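Local coordinates for protein transcriptional regulator URE2 (PDB 1K0D) that represses nitrogen-catabolic genes in yeast by holding GATA activators in the cytoplasm, and binds glutathione and reduces peroxide through its glutathione S-transferase-like region, at residues L38-F43 and M248-V253. Numbering follows the deposited sequence.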
loop_
_atom_site.group_PDB
_atom_site.type_symbol
_atom_site.label_atom_id
_atom_site.label_comp_id
_atom_site.label_asym_id
_atom_site.label_seq_id
_atom_site.Cartn_x
_atom_site.Cartn_y
_atom_site.Cartn_z
ATOM N N LEU B 38 -15.813 3.524 6.546
ATOM C CA LEU B 38 -16.291 4.544 7.471
ATOM C C LEU B 38 -17.772 4.227 7.777
ATOM O O LEU B 38 -18.217 4.257 8.929
ATOM C CB LEU B 38 -16.172 5.915 6.786
ATOM C CG LEU B 38 -15.560 7.167 7.432
ATOM C CD1 LEU B 38 -14.424 6.839 8.394
ATOM C CD2 LEU B 38 -15.065 8.075 6.300
ATOM N N SER B 39 -18.527 3.906 6.729
ATOM C CA SER B 39 -19.938 3.603 6.891
ATOM C C SER B 39 -20.183 2.278 7.602
ATOM O O SER B 39 -21.019 2.206 8.495
ATOM C CB SER B 39 -20.635 3.609 5.530
ATOM O OG SER B 39 -21.940 3.079 5.644
ATOM N N GLU B 40 -19.451 1.234 7.219
ATOM C CA GLU B 40 -19.614 -0.076 7.844
ATOM C C GLU B 40 -19.317 -0.059 9.346
ATOM O O GLU B 40 -19.952 -0.774 10.121
ATOM C CB GLU B 40 -18.709 -1.109 7.156
ATOM C CG GLU B 40 -19.303 -1.758 5.901
ATOM C CD GLU B 40 -20.448 -2.744 6.204
ATOM O OE1 GLU B 40 -21.082 -3.239 5.245
ATOM O OE2 GLU B 40 -20.710 -3.028 7.396
ATOM N N LEU B 41 -18.353 0.759 9.757
ATOM C CA LEU B 41 -17.975 0.839 11.161
ATOM C C LEU B 41 -18.850 1.787 11.964
ATOM O O LEU B 41 -18.679 1.911 13.174
ATOM C CB LEU B 41 -16.506 1.262 11.291
ATOM C CG LEU B 41 -15.509 0.257 10.710
ATOM C CD1 LEU B 41 -14.116 0.850 10.730
ATOM C CD2 LEU B 41 -15.554 -1.035 11.505
ATOM N N GLY B 42 -19.785 2.455 11.295
ATOM C CA GLY B 42 -20.670 3.375 11.991
ATOM C C GLY B 42 -20.054 4.724 12.316
ATOM O O GLY B 42 -20.568 5.461 13.152
ATOM N N PHE B 43 -18.949 5.055 11.662
ATOM C CA PHE B 43 -18.293 6.333 11.896
ATOM C C PHE B 43 -19.016 7.425 11.111
ATOM O O PHE B 43 -19.250 7.297 9.907
ATOM C CB PHE B 43 -16.815 6.252 11.487
ATOM C CG PHE B 43 -15.949 5.468 12.458
ATOM C CD1 PHE B 43 -14.993 4.565 11.992
ATOM C CD2 PHE B 43 -16.076 5.649 13.833
ATOM C CE1 PHE B 43 -14.173 3.850 12.881
ATOM C CE2 PHE B 43 -15.259 4.937 14.732
ATOM C CZ PHE B 43 -14.306 4.037 14.248
ATOM N N MET B 248 -22.050 -5.706 -2.250
ATOM C CA MET B 248 -22.873 -4.632 -2.799
ATOM C C MET B 248 -24.299 -4.606 -2.230
ATOM O O MET B 248 -24.994 -3.606 -2.365
ATOM C CB MET B 248 -22.942 -4.744 -4.329
ATOM C CG MET B 248 -21.629 -4.471 -5.054
ATOM S SD MET B 248 -21.269 -2.708 -5.250
ATOM C CE MET B 248 -20.724 -2.315 -3.618
ATOM N N ARG B 249 -24.733 -5.695 -1.596
ATOM C CA ARG B 249 -26.080 -5.744 -1.026
ATOM C C ARG B 249 -26.137 -5.269 0.421
ATOM O O ARG B 249 -27.224 -5.126 0.987
ATOM C CB ARG B 249 -26.650 -7.162 -1.099
ATOM C CG ARG B 249 -26.683 -7.726 -2.501
ATOM C CD ARG B 249 -27.476 -9.013 -2.579
ATOM N NE ARG B 249 -27.431 -9.546 -3.937
ATOM C CZ ARG B 249 -26.591 -10.492 -4.346
ATOM N NH1 ARG B 249 -25.724 -11.030 -3.496
ATOM N NH2 ARG B 249 -26.607 -10.882 -5.614
ATOM N N ARG B 250 -24.977 -5.029 1.027
ATOM C CA ARG B 250 -24.942 -4.574 2.414
ATOM C C ARG B 250 -25.357 -3.106 2.527
ATOM O O ARG B 250 -24.890 -2.249 1.771
ATOM C CB ARG B 250 -23.541 -4.779 2.997
ATOM C CG ARG B 250 -23.061 -6.232 2.948
ATOM C CD ARG B 250 -21.657 -6.347 3.492
ATOM N NE ARG B 250 -21.588 -5.885 4.876
ATOM C CZ ARG B 250 -21.825 -6.650 5.939
ATOM N NH1 ARG B 250 -22.150 -7.931 5.786
ATOM N NH2 ARG B 250 -21.728 -6.135 7.154
ATOM N N PRO B 251 -26.244 -2.794 3.478
ATOM C CA PRO B 251 -26.695 -1.411 3.644
ATOM C C PRO B 251 -25.570 -0.383 3.750
ATOM O O PRO B 251 -25.557 0.614 3.013
ATOM C CB PRO B 251 -27.543 -1.480 4.910
ATOM C CG PRO B 251 -28.167 -2.830 4.795
ATOM C CD PRO B 251 -26.982 -3.696 4.383
ATOM N N ALA B 252 -24.634 -0.615 4.666
ATOM C CA ALA B 252 -23.529 0.318 4.851
ATOM C C ALA B 252 -22.799 0.602 3.539
ATOM O O ALA B 252 -22.428 1.739 3.271
ATOM C CB ALA B 252 -22.557 -0.208 5.904
ATOM N N VAL B 253 -22.615 -0.426 2.716
ATOM C CA VAL B 253 -21.931 -0.262 1.437
ATOM C C VAL B 253 -22.786 0.541 0.454
ATOM O O VAL B 253 -22.292 1.445 -0.221
ATOM C CB VAL B 253 -21.584 -1.633 0.805
ATOM C CG1 VAL B 253 -20.965 -1.431 -0.572
ATOM C CG2 VAL B 253 -20.611 -2.396 1.702
#
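Arg250 grips the carboxylate of Glu40 side-on, offering NE and NH2 to one oxygen each. Arg250 NE lies 2.7 Å from Glu40 OE1 in a nearly straight bond. Arg250 NH2 reaches Glu40 OE2 at a longer 3.3 Å. Both oxygens lie close to the guanidinium plane, but the two flat groups are turned 35° against each other, so NE meets OE1 from above the carboxylate plane while NH2 meets OE2 on its syn side, also tilted from that plane. The side chains cross at about a right angle, and a turn at chi3 of Arg250 (60°) brings the guanidinium edge round to the acid.

The methyl of Ala252 sits over one face of the Glu40 carboxylate, its CB 3.3 Å from Glu40 CD, on the side of the plane away from Arg250 NE. A side chain this small lets the backbones close to 4.9 Å between the CA atoms of Glu40 and Ala252. On the other flank of Ala252, Ser39 gives its hydroxyl proton to the carbonyl: Ser39 OG lies 2.8 Å from Ala252 O, placed there by a chi1 of 169° that swings it away from its own backbone N. Val253 CG2 rests against Glu40 OE1 in van der Waals contact.

Helix 29-40 of the thioredoxin-like domain ends here in a Schellman motif, Gly42 taking the positive phi, while Arg250 is the N-cap residue of helix 251-258 in the all-helical domain. The contact therefore ties the two domains of the glutathione S-transferase fold together, away from the glutathione site. The arginine's positive charge, delivered through two nitrogens, probably favours the ionised form of Glu40, and partial shielding from solvent would strengthen the attraction.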